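Local coordinates for protein glutamate racemase (Escherichia coli, PDB 2JFN) that belongs to the Asp/Glu/hydantoin racemase family of two-lobed alpha/beta proteins and binds glutamic acid and UDP-N-acetylmuramoyl-L-alanine, at residues 181-186 with 215-220. Numbering follows the deposited sequence.
Sequences DALKRI and LQVLPE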
loop_
_atom_site.group_PDB
_atom_site.type_symbol
_atom_site.label_atom_id
_atom_site.label_comp_id
_atom_site.label_asym_id
_atom_site.label_seq_id
_atom_site.Cartn_x
_atom_site.Cartn_y
_atom_site.Cartn_z
ATOM N N ASP A 181 -3.399 0.130 23.417
ATOM C CA ASP A 181 -4.382 -0.792 23.969
ATOM C C ASP A 181 -5.308 -1.305 22.869
ATOM O O ASP A 181 -5.727 -2.460 22.889
ATOM C CB ASP A 181 -5.203 -0.122 25.077
ATOM C CG ASP A 181 -4.380 0.160 26.326
ATOM O OD1 ASP A 181 -3.569 -0.704 26.726
ATOM O OD2 ASP A 181 -4.553 1.243 26.920
ATOM N N ALA A 182 -5.629 -0.440 21.912
ATOM C CA ALA A 182 -6.488 -0.831 20.797
ATOM C C ALA A 182 -5.756 -1.889 19.968
ATOM O O ALA A 182 -6.351 -2.867 19.527
ATOM C CB ALA A 182 -6.817 0.390 19.932
ATOM N N LEU A 183 -4.457 -1.685 19.762
ATOM C CA LEU A 183 -3.648 -2.637 19.008
ATOM C C LEU A 183 -3.568 -3.983 19.710
ATOM O O LEU A 183 -3.713 -5.030 19.075
ATOM C CB LEU A 183 -2.231 -2.104 18.809
ATOM C CG LEU A 183 -1.923 -1.346 17.520
ATOM C CD1 LEU A 183 -0.434 -0.997 17.501
ATOM C CD2 LEU A 183 -2.289 -2.203 16.305
ATOM N N LYS A 184 -3.325 -3.956 21.017
ATOM C CA LYS A 184 -3.226 -5.188 21.791
ATOM C C LYS A 184 -4.517 -5.984 21.682
ATOM O O LYS A 184 -4.499 -7.211 21.619
ATOM C CB LYS A 184 -2.947 -4.877 23.266
ATOM C CG LYS A 184 -1.575 -4.291 23.528
ATOM C CD LYS A 184 -1.430 -3.848 24.976
ATOM C CE LYS A 184 -0.107 -3.134 25.199
ATOM N NZ LYS A 184 -0.003 -2.585 26.590
ATOM N N ARG A 185 -5.636 -5.271 21.673
ATOM C CA ARG A 185 -6.942 -5.906 21.576
ATOM C C ARG A 185 -7.072 -6.583 20.216
ATOM O O ARG A 185 -7.475 -7.744 20.117
ATOM C CB ARG A 185 -8.044 -4.854 21.744
ATOM C CG ARG A 185 -9.452 -5.416 21.630
ATOM C CD ARG A 185 -9.762 -6.383 22.768
ATOM N NE ARG A 185 -10.993 -7.124 22.505
ATOM C CZ ARG A 185 -11.110 -8.059 21.568
ATOM N NH1 ARG A 185 -10.069 -8.375 20.805
ATOM N NH2 ARG A 185 -12.273 -8.667 21.380
ATOM N N ILE A 186 -6.721 -5.850 19.167
ATOM C CA ILE A 186 -6.795 -6.396 17.819
ATOM C C ILE A 186 -5.901 -7.632 17.704
ATOM O O ILE A 186 -6.282 -8.629 17.094
ATOM C CB ILE A 186 -6.348 -5.340 16.774
ATOM C CG1 ILE A 186 -7.322 -4.154 16.786
ATOM C CG2 ILE A 186 -6.272 -5.975 15.387
ATOM C CD1 ILE A 186 -6.896 -2.992 15.894
ATOM N N LEU A 215 5.643 -3.297 16.824
ATOM C CA LEU A 215 6.770 -3.914 17.498
ATOM C C LEU A 215 6.706 -3.767 19.017
ATOM O O LEU A 215 7.338 -4.529 19.742
ATOM C CB LEU A 215 8.076 -3.342 16.946
ATOM C CG LEU A 215 8.327 -3.785 15.500
ATOM C CD1 LEU A 215 9.575 -3.125 14.956
ATOM C CD2 LEU A 215 8.465 -5.301 15.454
ATOM N N GLN A 216 5.939 -2.798 19.503
ATOM C CA GLN A 216 5.815 -2.610 20.944
ATOM C C GLN A 216 4.793 -3.587 21.517
ATOM O O GLN A 216 4.880 -3.986 22.677
ATOM C CB GLN A 216 5.371 -1.181 21.275
ATOM C CG GLN A 216 6.326 -0.088 20.831
ATOM C CD GLN A 216 5.888 1.286 21.307
ATOM O OE1 GLN A 216 5.980 1.599 22.496
ATOM N NE2 GLN A 216 5.397 2.110 20.386
ATOM N N VAL A 217 3.828 -3.974 20.691
ATOM C CA VAL A 217 2.763 -4.875 21.108
ATOM C C VAL A 217 3.032 -6.347 20.823
ATOM O O VAL A 217 2.700 -7.209 21.633
ATOM C CB VAL A 217 1.425 -4.470 20.430
ATOM C CG1 VAL A 217 0.317 -5.443 20.803
ATOM C CG2 VAL A 217 1.052 -3.064 20.845
ATOM N N LEU A 218 3.622 -6.637 19.668
ATOM C CA LEU A 218 3.904 -8.018 19.288
ATOM C C LEU A 218 4.984 -8.661 20.153
ATOM O O LEU A 218 5.892 -7.985 20.643
ATOM C CB LEU A 218 4.332 -8.090 17.816
ATOM C CG LEU A 218 3.291 -7.735 16.744
ATOM C CD1 LEU A 218 3.999 -7.526 15.415
ATOM C CD2 LEU A 218 2.246 -8.840 16.634
ATOM N N PRO A 219 4.895 -9.986 20.354
ATOM C CA PRO A 219 5.885 -10.700 21.163
ATOM C C PRO A 219 7.307 -10.490 20.660
ATOM O O PRO A 219 7.555 -10.444 19.451
ATOM C CB PRO A 219 5.438 -12.160 21.068
ATOM C CG PRO A 219 4.635 -12.210 19.809
ATOM C CD PRO A 219 3.870 -10.913 19.848
ATOM N N GLU A 220 8.233 -10.363 21.601
ATOM C CA GLU A 220 9.642 -10.143 21.293
ATOM C C GLU A 220 10.104 -11.096 20.197
ATOM O O GLU A 220 9.643 -12.238 20.123
ATOM C CB GLU A 220 10.493 -10.382 22.544
ATOM C CG GLU A 220 9.818 -9.993 23.853
ATOM C CD GLU A 220 10.480 -10.650 25.058
ATOM O OE1 GLU A 220 11.663 -10.347 25.327
ATOM O OE2 GLU A 220 9.816 -11.476 25.733
#
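V217, the last helical residue of 211-217, pushes both of its methyls against the helix that carries L183 and K184. The backbones come close here: K184 CA and V217 CA are 6.0 Å apart. The lysine is best followed outward from its CB, which meets the valine at the edge of contact, 4.1 Å from V217 CG1. The next atom does most of the work, since K184 CG lies 3.5 Å from V217 CG1 and also 4.0 Å from V217 CG2, touching both branches of the fork. This follows from chi1 of -68°, which sets CG beside the backbone N and anti to the carbonyl carbon. From there the chain runs on fully extended, so K184 CD is already 4.8 Å from V217 CG1, and CE and then the charged NZ lie still farther from the valine, on the exposed side. The lysine thus lends its aliphatic root to a buried neighbour while its ammonium group stays away from the apolar surface.

Seen from the valine, CG1, anti to the backbone N (chi1 177°), nestles at the root of the lysine, where V217 CG1 touches CG and, at 3.7 Å, K184 CA. V217 CG2 is shared: besides K184 CG it meets L183 CB at 4.0 Å. L183 itself is buried against M165 of helix 163-174 and against E213 and L214, one turn back from V217, while L187 and L191 also touch the valine.

No hydrogen bond joins the segments; this is apolar helix-to-helix packing. Helix 211-217 links parallel strands 199-202 and 223-225 in a beta-alpha-beta crossover, and the contact sets its C-terminal end against helix 180-186 within the four-stranded alpha/beta lobe of this racemase-family fold.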